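Long-range contacts in putative alpha-L-fucosidase (Bacteroides thetaiotaomicron, PDB 4H41), which probably hydrolyses host glycans, perhaps by releasing alpha-L-fucose, although its precise substrate and reaction remain unsettled: residues F38-S43 with M73-Y78; F118-S123 with G158-S163; A274-R279 with A308-F313; F285-F290 with L324-L329. One frame throughout, in Å; residues are numbered along the deposited sequence.

Contact 1 of 4, residues F38-S43 with M73-Y78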
loop_
_atom_site.group_PDB
_atom_site.type_symbol
_atom_site.label_atom_id
_atom_site.label_comp_id
_atom_site.label_asym_id
_atom_site.label_seq_id
_atom_site.Cartn_x
_atom_site.Cartn_y
_atom_site.Cartn_z
ATOM N N PHE B 38 3.180 5.891 20.554
ATOM C CA PHE B 38 1.764 6.107 20.398
ATOM C C PHE B 38 1.107 4.777 20.181
ATOM O O PHE B 38 1.736 3.801 19.739
ATOM C CB PHE B 38 1.426 7.032 19.246
ATOM C CG PHE B 38 1.782 8.464 19.556
ATOM C CD1 PHE B 38 0.912 9.273 20.280
ATOM C CD2 PHE B 38 3.004 8.992 19.174
ATOM C CE1 PHE B 38 1.225 10.602 20.544
ATOM C CE2 PHE B 38 3.327 10.332 19.453
ATOM C CZ PHE B 38 2.445 11.121 20.154
ATOM N N LEU B 39 -0.166 4.756 20.497
ATOM C CA LEU B 39 -1.122 3.696 20.231
ATOM C C LEU B 39 -2.071 4.382 19.285
ATOM O O LEU B 39 -2.787 5.280 19.726
ATOM C CB LEU B 39 -1.815 3.220 21.528
ATOM C CG LEU B 39 -0.927 2.789 22.678
ATOM C CD1 LEU B 39 -1.732 2.714 23.953
ATOM C CD2 LEU B 39 -0.244 1.492 22.372
ATOM N N ASP B 40 -2.116 3.990 18.001
ATOM C CA ASP B 40 -2.842 4.736 16.989
ATOM C C ASP B 40 -4.337 4.477 16.994
ATOM O O ASP B 40 -4.891 3.887 16.064
ATOM C CB ASP B 40 -2.253 4.460 15.608
ATOM C CG ASP B 40 -2.799 5.394 14.541
ATOM O OD1 ASP B 40 -3.103 6.567 14.869
ATOM O OD2 ASP B 40 -2.900 4.959 13.383
ATOM N N GLU B 41 -4.999 4.961 18.043
ATOM C CA GLU B 41 -6.436 4.933 18.226
ATOM C C GLU B 41 -6.871 6.311 18.723
ATOM O O GLU B 41 -6.289 6.725 19.696
ATOM C CB GLU B 41 -6.813 3.888 19.300
ATOM C CG GLU B 41 -6.498 2.464 18.906
ATOM C CD GLU B 41 -7.432 1.821 17.912
ATOM O OE1 GLU B 41 -8.468 2.433 17.552
ATOM O OE2 GLU B 41 -7.128 0.668 17.529
ATOM N N ILE B 42 -7.871 7.007 18.142
ATOM C CA ILE B 42 -8.501 6.725 16.867
ATOM C C ILE B 42 -7.588 7.242 15.775
ATOM O O ILE B 42 -7.244 8.412 15.787
ATOM C CB ILE B 42 -9.899 7.373 16.744
ATOM C CG1 ILE B 42 -10.883 6.854 17.811
ATOM C CG2 ILE B 42 -10.438 7.168 15.338
ATOM C CD1 ILE B 42 -11.182 5.341 17.794
ATOM N N SER B 43 -7.228 6.406 14.809
ATOM C CA SER B 43 -6.316 6.808 13.745
ATOM C C SER B 43 -6.945 7.761 12.764
ATOM O O SER B 43 -8.081 7.586 12.385
ATOM C CB SER B 43 -5.843 5.584 12.978
ATOM O OG SER B 43 -4.881 5.923 12.003
HETATM N N MSE B 73 -2.175 6.876 24.000
HETATM C CA MSE B 73 -3.333 6.663 23.115
HETATM C C MSE B 73 -3.569 7.964 22.422
HETATM O O MSE B 73 -3.818 8.956 23.083
HETATM C CB MSE B 73 -4.549 6.203 23.911
HETATM C CG MSE B 73 -5.619 5.609 22.997
HETATM SE SE MSE B 73 -7.220 5.213 24.021
HETATM C CE MSE B 73 -7.599 6.954 24.498
ATOM N N ILE B 74 -3.367 8.010 21.128
ATOM C CA ILE B 74 -3.216 9.293 20.423
ATOM C C ILE B 74 -4.432 10.224 20.476
ATOM O O ILE B 74 -4.234 11.419 20.659
ATOM C CB ILE B 74 -2.694 9.063 18.971
ATOM C CG1 ILE B 74 -2.089 10.349 18.397
ATOM C CG2 ILE B 74 -3.756 8.481 18.075
ATOM C CD1 ILE B 74 -1.223 10.138 17.132
ATOM N N ARG B 75 -5.666 9.719 20.379
ATOM C CA ARG B 75 -6.851 10.570 20.505
ATOM C C ARG B 75 -8.033 9.732 20.919
ATOM O O ARG B 75 -8.412 8.748 20.256
ATOM C CB ARG B 75 -7.139 11.404 19.255
ATOM C CG ARG B 75 -7.372 10.629 17.979
ATOM C CD ARG B 75 -7.306 11.533 16.765
ATOM N NE ARG B 75 -5.978 12.106 16.535
ATOM C CZ ARG B 75 -4.979 11.543 15.855
ATOM N NH1 ARG B 75 -5.121 10.332 15.317
ATOM N NH2 ARG B 75 -3.818 12.173 15.725
ATOM N N SER B 76 -8.597 10.079 22.087
ATOM C CA SER B 76 -9.666 9.324 22.698
ATOM C C SER B 76 -10.938 9.260 21.847
ATOM O O SER B 76 -11.766 8.368 22.037
ATOM C CB SER B 76 -9.976 9.865 24.088
ATOM O OG SER B 76 -10.276 11.248 24.074
ATOM N N GLY B 77 -11.046 10.162 20.899
ATOM C CA GLY B 77 -12.012 10.073 19.835
ATOM C C GLY B 77 -11.619 10.941 18.667
ATOM O O GLY B 77 -10.750 11.821 18.776
ATOM N N TYR B 78 -12.214 10.662 17.545
ATOM C CA TYR B 78 -12.013 11.443 16.338
ATOM C C TYR B 78 -13.364 11.571 15.647
ATOM O O TYR B 78 -13.904 10.566 15.169
ATOM C CB TYR B 78 -10.952 10.825 15.444
ATOM C CG TYR B 78 -10.791 11.592 14.153
ATOM C CD1 TYR B 78 -10.583 12.973 14.156
ATOM C CD2 TYR B 78 -10.931 10.959 12.928
ATOM C CE1 TYR B 78 -10.491 13.692 12.970
ATOM C CE2 TYR B 78 -10.832 11.669 11.731
ATOM C CZ TYR B 78 -10.621 13.035 11.760
ATOM O OH TYR B 78 -10.591 13.776 10.614
HETATM O O HOH W 1 -3.375 8.812 13.493
#
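Leu39 and Ile74 meet where the first two parallel strands of the TIM barrel run out, and Ile74 N donates to Leu39 O at 3.1 Å. Past this bond the chains stay laced through the cis peptide between Glu41 and Ile42, which sets its C=O and N-H on the same side. Glu41 O thus receives Arg75 N at 3.1 Å, while Ile42 N donates to Arg75 O at 2.8 Å. The Arg75 side chain adds a fourth bond: with CG between the backbone N and the carbonyl carbon (chi1 59°) and a bend at chi3, NH1 reaches Ile42 O at 2.9 Å, in the guanidinium plane. Ile74 CG2 lies above one face of that group, displaced to its rim. Apolar contacts flank these bonds, Ile74 CD1 sitting over a face of the Phe38 ring and Ile42 CG2 lying 3.7 Å from Tyr78 CB. Farther out, the Tyr161 ring meets Phe38 edge-to-face, and Glu312 OE2 accepts from Asp40 N. Asp40 centres an inverse gamma turn, and its carboxylate is steadied twice: Ser43 OG donates to Asp40 OD2 at 2.6 Å, and one water donates to Asp40 OD1 while accepting from Arg75 NH1 at 2.9 Å.

Contact 2 of 4, residues F118-S123 with G158-S163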
loop_
_atom_site.group_PDB
_atom_site.type_symbol
_atom_site.label_atom_id
_atom_site.label_comp_id
_atom_site.label_asym_id
_atom_site.label_seq_id
_atom_site.Cartn_x
_atom_site.Cartn_y
_atom_site.Cartn_z
ATOM N N PHE B 118 -3.214 9.625 28.166
ATOM C CA PHE B 118 -4.531 9.752 27.558
ATOM C C PHE B 118 -4.552 10.886 26.544
ATOM O O PHE B 118 -4.354 12.027 26.905
ATOM C CB PHE B 118 -5.568 10.019 28.675
ATOM C CG PHE B 118 -6.976 10.094 28.147
ATOM C CD1 PHE B 118 -7.732 8.946 27.984
ATOM C CD2 PHE B 118 -7.528 11.311 27.759
ATOM C CE1 PHE B 118 -9.033 9.017 27.498
ATOM C CE2 PHE B 118 -8.850 11.387 27.299
ATOM C CZ PHE B 118 -9.590 10.242 27.183
ATOM N N GLY B 119 -4.803 10.566 25.286
ATOM C CA GLY B 119 -4.920 11.574 24.240
ATOM C C GLY B 119 -6.277 12.248 24.259
ATOM O O GLY B 119 -7.320 11.575 24.297
ATOM N N LEU B 120 -6.292 13.571 24.140
ATOM C CA LEU B 120 -7.547 14.304 24.156
ATOM C C LEU B 120 -8.364 14.054 22.898
ATOM O O LEU B 120 -7.870 13.590 21.869
ATOM C CB LEU B 120 -7.286 15.816 24.360
ATOM C CG LEU B 120 -6.631 16.204 25.689
ATOM C CD1 LEU B 120 -6.619 17.701 25.866
ATOM C CD2 LEU B 120 -7.351 15.524 26.887
ATOM N N TYR B 121 -9.650 14.372 23.011
ATOM C CA TYR B 121 -10.610 14.170 21.949
ATOM C C TYR B 121 -10.362 15.165 20.799
ATOM O O TYR B 121 -10.091 16.341 21.044
ATOM C CB TYR B 121 -12.036 14.323 22.515
ATOM C CG TYR B 121 -13.129 14.268 21.477
ATOM C CD1 TYR B 121 -13.406 13.094 20.789
ATOM C CD2 TYR B 121 -13.852 15.404 21.143
ATOM C CE1 TYR B 121 -14.398 13.047 19.804
ATOM C CE2 TYR B 121 -14.832 15.375 20.160
ATOM C CZ TYR B 121 -15.090 14.200 19.476
ATOM O OH TYR B 121 -16.032 14.254 18.484
ATOM N N ASP B 122 -10.524 14.693 19.575
ATOM C CA ASP B 122 -10.391 15.487 18.353
ATOM C C ASP B 122 -11.756 15.530 17.664
ATOM O O ASP B 122 -12.197 14.538 17.073
ATOM C CB ASP B 122 -9.310 14.869 17.457
ATOM C CG ASP B 122 -9.000 15.644 16.178
ATOM O OD1 ASP B 122 -9.764 16.583 15.843
ATOM O OD2 ASP B 122 -8.061 15.258 15.471
ATOM N N SER B 123 -12.434 16.679 17.727
ATOM C CA SER B 123 -13.795 16.784 17.164
ATOM C C SER B 123 -13.868 16.933 15.659
ATOM O O SER B 123 -14.966 16.807 15.121
ATOM C CB SER B 123 -14.546 17.974 17.769
ATOM O OG SER B 123 -14.127 19.209 17.202
ATOM N N GLY B 158 -1.008 7.824 33.772
ATOM C CA GLY B 158 0.122 8.652 34.146
ATOM C C GLY B 158 0.347 9.969 33.473
ATOM O O GLY B 158 1.346 10.622 33.766
ATOM N N GLY B 159 -0.521 10.339 32.565
ATOM C CA GLY B 159 -0.323 11.566 31.822
ATOM C C GLY B 159 -1.366 11.836 30.780
ATOM O O GLY B 159 -2.259 11.012 30.547
ATOM N N TRP B 160 -1.243 13.002 30.164
ATOM C CA TRP B 160 -2.161 13.505 29.158
ATOM C C TRP B 160 -1.425 13.912 27.909
ATOM O O TRP B 160 -0.377 14.549 27.986
ATOM C CB TRP B 160 -2.890 14.735 29.702
ATOM C CG TRP B 160 -3.577 14.513 31.018
ATOM C CD1 TRP B 160 -3.047 14.677 32.255
ATOM C CD2 TRP B 160 -4.942 14.103 31.213
ATOM N NE1 TRP B 160 -4.025 14.499 33.217
ATOM C CE2 TRP B 160 -5.189 14.111 32.604
ATOM C CE3 TRP B 160 -5.986 13.742 30.345
ATOM C CZ2 TRP B 160 -6.434 13.769 33.150
ATOM C CZ3 TRP B 160 -7.244 13.454 30.893
ATOM C CH2 TRP B 160 -7.450 13.468 32.279
ATOM N N TYR B 161 -1.980 13.585 26.759
ATOM C CA TYR B 161 -1.435 13.989 25.480
ATOM C C TYR B 161 -2.417 14.990 24.884
ATOM O O TYR B 161 -3.584 14.652 24.649
ATOM C CB TYR B 161 -1.178 12.782 24.562
ATOM C CG TYR B 161 -0.910 13.207 23.139
ATOM C CD1 TYR B 161 0.163 14.043 22.832
ATOM C CD2 TYR B 161 -1.769 12.851 22.113
ATOM C CE1 TYR B 161 0.389 14.479 21.530
ATOM C CE2 TYR B 161 -1.527 13.243 20.797
ATOM C CZ TYR B 161 -0.466 14.098 20.519
ATOM O OH TYR B 161 -0.240 14.587 19.270
ATOM N N ILE B 162 -1.971 16.220 24.671
ATOM C CA ILE B 162 -2.812 17.289 24.094
ATOM C C ILE B 162 -2.694 17.123 22.586
ATOM O O ILE B 162 -1.667 17.456 21.989
ATOM C CB ILE B 162 -2.377 18.666 24.648
ATOM C CG1 ILE B 162 -2.521 18.693 26.187
ATOM C CG2 ILE B 162 -3.194 19.791 24.003
ATOM C CD1 ILE B 162 -1.731 19.747 26.848
ATOM N N SER B 163 -3.703 16.468 22.001
ATOM C CA SER B 163 -3.678 15.946 20.640
ATOM C C SER B 163 -3.934 16.948 19.509
ATOM O O SER B 163 -3.820 16.549 18.341
ATOM C CB SER B 163 -4.676 14.784 20.522
ATOM O OG SER B 163 -5.961 15.223 20.911
HETATM O O HOH W 2 -7.654 17.488 20.069
HETATM O O HOH W 3 -5.555 14.920 16.781
#
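Phe118 and Gly119 pair in parallel with Trp160 and Tyr161, joining the third and fourth strands of the TIM barrel near their C-terminal ends. Three backbone hydrogen bonds form the ladder: Phe118 N to Gly159 O (2.9 Å), Tyr161 N to Phe118 O (2.8 Å) and Leu120 N to Tyr161 O (3.0 Å). CA-H...O contacts from Trp160 CA to Phe118 O and from Gly119 CA to Tyr161 O supplement them.

The apolar contacts lie on the side of the sheet that carries Phe118 and Trp160, facing the helical layer. Their rings meet obliquely with planes at 81°, Phe118 CD2 lying 3.8 Å from Trp160 CZ3. Leu120 spreads its two methyls between partners, CD2 lying 4.1 Å from Trp160 CE3 and CD1 4.2 Å from Ile162 CG1; helices 136-151 and 173-187 also touch Leu120.

The polar side-chain link comes from Ser163, whose OG sits between its own backbone N and carbonyl carbon (chi1 56°) and donates to Leu120 O at 2.7 Å. With alanine in place of Ser163, Leu120 O would probably lose this donor and a bridging water one of its anchors. This water donates both to Ser163 OG and, at 2.9 Å, to Tyr121 O.

Contact 3 of 4, residues A274-R279 with A308-F313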
loop_
_atom_site.group_PDB
_atom_site.type_symbol
_atom_site.label_atom_id
_atom_site.label_comp_id
_atom_site.label_asym_id
_atom_site.label_seq_id
_atom_site.Cartn_x
_atom_site.Cartn_y
_atom_site.Cartn_z
ATOM N N ALA B 274 10.005 10.396 16.915
ATOM C CA ALA B 274 10.776 9.781 15.847
ATOM C C ALA B 274 9.876 8.899 15.017
ATOM O O ALA B 274 9.562 7.789 15.420
ATOM C CB ALA B 274 11.938 8.984 16.411
ATOM N N GLU B 275 9.417 9.418 13.890
ATOM C CA GLU B 275 8.508 8.688 13.005
ATOM C C GLU B 275 9.175 7.427 12.471
ATOM O O GLU B 275 10.273 7.496 11.911
ATOM C CB GLU B 275 8.066 9.581 11.872
ATOM C CG GLU B 275 7.231 10.747 12.379
ATOM C CD GLU B 275 6.752 11.714 11.315
ATOM O OE1 GLU B 275 7.330 11.700 10.202
ATOM O OE2 GLU B 275 5.696 12.356 11.539
ATOM N N SER B 276 8.493 6.279 12.609
ATOM C CA SER B 276 9.029 4.993 12.166
ATOM C C SER B 276 8.385 4.519 10.873
ATOM O O SER B 276 8.609 3.373 10.432
ATOM C CB SER B 276 8.922 3.982 13.306
ATOM O OG SER B 276 7.644 3.965 13.889
ATOM N N PHE B 277 7.691 5.447 10.170
ATOM C CA PHE B 277 7.126 5.228 8.843
ATOM C C PHE B 277 7.874 6.129 7.865
ATOM O O PHE B 277 8.458 7.139 8.285
ATOM C CB PHE B 277 5.627 5.475 8.808
ATOM C CG PHE B 277 5.227 6.879 9.169
ATOM C CD1 PHE B 277 5.056 7.247 10.493
ATOM C CD2 PHE B 277 5.119 7.864 8.193
ATOM C CE1 PHE B 277 4.717 8.554 10.830
ATOM C CE2 PHE B 277 4.761 9.163 8.536
ATOM C CZ PHE B 277 4.518 9.484 9.854
ATOM N N ASP B 278 7.872 5.775 6.576
ATOM C CA ASP B 278 8.614 6.496 5.577
ATOM C C ASP B 278 7.754 7.557 4.871
ATOM O O ASP B 278 6.796 7.232 4.221
ATOM C CB ASP B 278 9.192 5.485 4.544
ATOM C CG ASP B 278 10.478 5.973 3.923
ATOM O OD1 ASP B 278 10.469 7.098 3.378
ATOM O OD2 ASP B 278 11.534 5.228 4.013
ATOM N N ARG B 279 8.162 8.814 4.939
ATOM C CA ARG B 279 7.479 9.909 4.246
ATOM C C ARG B 279 8.033 10.130 2.826
ATOM O O ARG B 279 7.538 10.996 2.129
ATOM C CB ARG B 279 7.653 11.229 5.042
ATOM C CG ARG B 279 6.701 11.344 6.166
ATOM C CD ARG B 279 6.776 12.746 6.755
ATOM N NE ARG B 279 5.993 12.770 7.954
ATOM C CZ ARG B 279 4.678 12.835 8.010
ATOM N NH1 ARG B 279 3.970 13.081 6.917
ATOM N NH2 ARG B 279 4.065 12.779 9.173
ATOM N N ALA B 308 12.877 9.864 23.460
ATOM C CA ALA B 308 12.385 9.608 22.100
ATOM C C ALA B 308 11.142 8.745 22.209
ATOM O O ALA B 308 11.133 7.724 22.898
ATOM C CB ALA B 308 13.424 8.942 21.223
ATOM N N ILE B 309 10.099 9.160 21.534
ATOM C CA ILE B 309 8.874 8.383 21.392
ATOM C C ILE B 309 8.715 8.147 19.897
ATOM O O ILE B 309 9.412 8.780 19.105
ATOM C CB ILE B 309 7.649 9.064 22.052
ATOM C CG1 ILE B 309 7.213 10.336 21.275
ATOM C CG2 ILE B 309 7.958 9.366 23.532
ATOM C CD1 ILE B 309 5.931 10.986 21.825
ATOM N N THR B 310 7.785 7.282 19.483
ATOM C CA THR B 310 7.561 7.075 18.063
ATOM C C THR B 310 6.099 6.947 17.728
ATOM O O THR B 310 5.325 6.353 18.484
ATOM C CB THR B 310 8.317 5.781 17.579
ATOM O OG1 THR B 310 8.221 5.640 16.154
ATOM C CG2 THR B 310 7.773 4.488 18.211
ATOM N N PHE B 311 5.747 7.480 16.578
ATOM C CA PHE B 311 4.535 7.135 15.833
ATOM C C PHE B 311 5.066 6.183 14.751
ATOM O O PHE B 311 5.746 6.642 13.837
ATOM C CB PHE B 311 3.813 8.342 15.249
ATOM C CG PHE B 311 2.475 7.953 14.667
ATOM C CD1 PHE B 311 2.388 7.390 13.405
ATOM C CD2 PHE B 311 1.327 7.986 15.449
ATOM C CE1 PHE B 311 1.191 6.904 12.917
ATOM C CE2 PHE B 311 0.115 7.518 14.952
ATOM C CZ PHE B 311 0.053 6.988 13.683
ATOM N N GLU B 312 4.826 4.872 14.824
ATOM C CA GLU B 312 4.032 4.145 15.813
ATOM C C GLU B 312 4.528 2.726 15.856
ATOM O O GLU B 312 4.678 2.114 14.796
ATOM C CB GLU B 312 2.541 4.178 15.425
ATOM C CG GLU B 312 1.620 3.647 16.512
ATOM C CD GLU B 312 0.698 2.486 16.170
ATOM O OE1 GLU B 312 0.965 1.797 15.164
ATOM O OE2 GLU B 312 -0.273 2.242 16.923
ATOM N N PHE B 313 4.773 2.207 17.027
ATOM C CA PHE B 313 5.353 0.868 17.143
ATOM C C PHE B 313 4.511 -0.221 16.495
ATOM O O PHE B 313 5.064 -1.017 15.715
ATOM C CB PHE B 313 5.597 0.516 18.595
ATOM C CG PHE B 313 6.195 -0.843 18.813
ATOM C CD1 PHE B 313 5.383 -1.956 18.988
ATOM C CD2 PHE B 313 7.564 -1.009 18.897
ATOM C CE1 PHE B 313 5.935 -3.223 19.162
ATOM C CE2 PHE B 313 8.113 -2.282 19.041
ATOM C CZ PHE B 313 7.292 -3.377 19.193
#
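Ala274 to Phe277 run nearly parallel to Ile309 to Glu312, 12° apart, the chain just past the seventh strand of the TIM barrel continuing beside the end of the eighth at the C-terminal mouth. Ala274 N donates to Ile309 O at 2.8 Å, and two residues on Ser276 N donates to Phe311 O at 3.0 Å.

Between these backbone bonds the hydroxyls form a relay. With OG1 opposite the backbone N (chi1 -174°), Thr310 donates to Ala274 O at 2.6 Å, and the same OG1 accepts from Ser276 OG at 2.9 Å. Ser276 OG in turn receives a weak hydrogen bond from Glu312 N, which follows a cis peptide bond. A valine in place of Thr310 would probably leave Ala274 O without its hydroxyl donor and Ser276 OG without the acceptor that orients it. Glu312, in the N-cap position of the next helix, has its OE1 hydrogen-bonded to His315 ND1.

Phe277 turns its edge to the Phe311 carbonyl, its CD1 3.5 Å from Phe311 O, and the two rings meet obliquely with planes at 89°. Glu312 CB lies over the centre of the Phe311 ring. An unidentified molecule, probably from the crystallisation liquor, lies beside Phe311; such molecules often mark pockets. Within 274-279, Arg279 grips Glu275 side-on in a salt bridge, Arg279 NE to Glu275 OE1 at 2.8 Å and Arg279 NH2 to Glu275 OE2 at 2.9 Å. Phe277 CE2 lies over one face of the Arg279 guanidinium, offset to its rim.

Contact 4 of 4, residues F285-F290 with L324-L329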
loop_
_atom_site.group_PDB
_atom_site.type_symbol
_atom_site.label_atom_id
_atom_site.label_comp_id
_atom_site.label_asym_id
_atom_site.label_seq_id
_atom_site.Cartn_x
_atom_site.Cartn_y
_atom_site.Cartn_z
ATOM N N PHE B 285 1.325 4.980 4.428
ATOM C CA PHE B 285 2.758 4.903 4.716
ATOM C C PHE B 285 3.133 3.509 5.118
ATOM O O PHE B 285 2.311 2.803 5.691
ATOM C CB PHE B 285 3.127 5.841 5.894
ATOM C CG PHE B 285 2.647 7.265 5.757
ATOM C CD1 PHE B 285 3.421 8.217 5.113
ATOM C CD2 PHE B 285 1.450 7.666 6.331
ATOM C CE1 PHE B 285 2.970 9.540 4.987
ATOM C CE2 PHE B 285 1.005 8.981 6.208
ATOM C CZ PHE B 285 1.787 9.915 5.564
ATOM N N LEU B 286 4.382 3.123 4.838
ATOM C CA LEU B 286 4.946 1.842 5.253
ATOM C C LEU B 286 6.168 2.093 6.119
ATOM O O LEU B 286 6.582 3.252 6.279
ATOM C CB LEU B 286 5.279 0.995 4.007
ATOM C CG LEU B 286 4.050 0.424 3.322
ATOM C CD1 LEU B 286 4.459 -0.220 2.012
ATOM C CD2 LEU B 286 3.337 -0.568 4.195
ATOM N N PRO B 287 6.690 1.029 6.775
ATOM C CA PRO B 287 7.831 1.238 7.671
ATOM C C PRO B 287 9.025 1.946 7.027
ATOM O O PRO B 287 9.354 1.768 5.832
ATOM C CB PRO B 287 8.185 -0.182 8.103
ATOM C CG PRO B 287 6.855 -0.924 8.011
ATOM C CD PRO B 287 6.239 -0.383 6.812
ATOM N N ILE B 288 9.697 2.762 7.852
ATOM C CA ILE B 288 10.868 3.517 7.423
ATOM C C ILE B 288 12.083 2.622 7.224
ATOM O O ILE B 288 12.244 1.583 7.862
ATOM C CB ILE B 288 11.164 4.651 8.462
ATOM C CG1 ILE B 288 11.983 5.784 7.845
ATOM C CG2 ILE B 288 11.829 4.114 9.715
ATOM C CD1 ILE B 288 12.066 7.025 8.745
ATOM N N LYS B 289 12.985 3.075 6.355
ATOM C CA LYS B 289 14.314 2.514 6.228
ATOM C C LYS B 289 15.077 2.743 7.566
ATOM O O LYS B 289 15.164 3.874 8.055
ATOM C CB LYS B 289 15.071 3.183 5.055
ATOM C CG LYS B 289 16.528 2.770 4.970
ATOM C CD LYS B 289 17.257 3.420 3.787
ATOM C CE LYS B 289 16.847 2.917 2.453
ATOM N NZ LYS B 289 17.784 3.435 1.403
ATOM N N PHE B 290 15.585 1.667 8.160
ATOM C CA PHE B 290 16.296 1.743 9.429
ATOM C C PHE B 290 17.330 2.885 9.473
ATOM O O PHE B 290 17.359 3.650 10.438
ATOM C CB PHE B 290 17.009 0.425 9.743
ATOM C CG PHE B 290 17.888 0.578 10.965
ATOM C CD1 PHE B 290 17.341 0.922 12.196
ATOM C CD2 PHE B 290 19.264 0.545 10.850
ATOM C CE1 PHE B 290 18.167 1.138 13.306
ATOM C CE2 PHE B 290 20.083 0.814 11.947
ATOM C CZ PHE B 290 19.524 1.067 13.170
ATOM N N LEU B 324 5.363 -6.412 7.097
ATOM C CA LEU B 324 6.456 -7.298 7.530
ATOM C C LEU B 324 7.807 -6.590 7.530
ATOM O O LEU B 324 8.720 -7.045 8.213
ATOM C CB LEU B 324 6.516 -8.580 6.714
ATOM C CG LEU B 324 5.224 -9.445 6.749
ATOM C CD1 LEU B 324 5.425 -10.715 5.939
ATOM C CD2 LEU B 324 4.843 -9.794 8.164
ATOM N N GLN B 325 7.902 -5.427 6.878
ATOM C CA GLN B 325 9.109 -4.584 6.921
ATOM C C GLN B 325 9.332 -4.056 8.338
ATOM O O GLN B 325 10.453 -3.700 8.698
ATOM C CB GLN B 325 9.020 -3.391 5.928
ATOM C CG GLN B 325 8.585 -3.764 4.498
ATOM C CD GLN B 325 7.083 -3.719 4.273
ATOM O OE1 GLN B 325 6.280 -3.926 5.199
ATOM N NE2 GLN B 325 6.660 -3.435 3.062
ATOM N N ALA B 326 8.261 -3.993 9.136
ATOM C CA ALA B 326 8.292 -3.573 10.536
ATOM C C ALA B 326 9.025 -4.579 11.417
ATOM O O ALA B 326 9.839 -4.163 12.230
ATOM C CB ALA B 326 6.885 -3.372 11.070
ATOM N N GLY B 327 8.757 -5.854 11.252
ATOM C CA GLY B 327 9.457 -6.900 12.012
ATOM C C GLY B 327 10.937 -6.892 11.716
ATOM O O GLY B 327 11.753 -7.035 12.618
ATOM N N HIS B 328 11.299 -6.674 10.447
ATOM C CA HIS B 328 12.689 -6.558 10.071
ATOM C C HIS B 328 13.292 -5.278 10.663
ATOM O O HIS B 328 14.421 -5.309 11.152
ATOM C CB HIS B 328 12.829 -6.601 8.545
ATOM C CG HIS B 328 12.457 -7.934 7.967
ATOM N ND1 HIS B 328 13.097 -9.097 8.377
ATOM C CD2 HIS B 328 11.522 -8.257 7.039
ATOM C CE1 HIS B 328 12.559 -10.086 7.669
ATOM N NE2 HIS B 328 11.542 -9.634 6.904
ATOM N N LEU B 329 12.547 -4.171 10.675
ATOM C CA LEU B 329 13.015 -2.926 11.306
ATOM C C LEU B 329 13.337 -3.165 12.788
ATOM O O LEU B 329 14.351 -2.690 13.294
ATOM C CB LEU B 329 11.981 -1.820 11.198
ATOM C CG LEU B 329 12.371 -0.448 11.822
ATOM C CD1 LEU B 329 13.704 0.043 11.341
ATOM C CD2 LEU B 329 11.325 0.610 11.424
#
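Leu329, Pro287 and Gln325 bury the most surface here, and the contact between the 285-290 segment and helix 324-337 is built on van der Waals packing. The fork of Leu329 straddles Ile288 and Phe290. Its CG lies opposite the backbone N (chi1 -180°), which carries the fork across to the loop: CD1 rests 3.6 Å from Phe290 CA and comes to the edge of the Phe290 ring, near its plane, while CD2 touches Ile288 CG2 at 3.9 Å. Pro287 presses its ring on the helix backbone, CG being 3.6 Å from Ala326 N and 3.9 Å from Ala326 CB. The Gln325 side chain crosses Pro287 at about a right angle, with Gln325 CB 3.9 Å from Pro287 CG. A bend at chi2 (90°) then turns the amide back along the loop, bringing Gln325 OE1 near Pro287 CD and NE2 within 4.0 Å of Leu286 CD1. Asn50 of the third subunit bonds to Phe290 N and Ile288 O, so the same loop also serves an interface between subunits. The arrangement belongs to the outer layer of a TIM barrel, where the C-terminal helix 324-337 packs on the loop after the seventh strand, which leads into helix 290-302.

From the N terminus, contact 1 closes a beta-alpha-beta unit round helix 53-65, joining the first and second barrel strands. Contact 2 follows in series and closes the excursion through helices 125-129 and 136-151, joining the third strand to the fourth; Ser76 N and Gly119 O, 3.0 Å apart, connect the two contacts. Contacts 3 and 4 cross, because 285-290 lies between 274-279 and 308-313, and 324-329 follows both. Contact 3 joins the ends of the last two strands, whereas contact 4 fixes the C-terminal helix outside them. Backbone pairing of 274-279 with 285-290 links those two, and Phe38 with Thr310 brings contact 3 back to contact 1, closing the barrel.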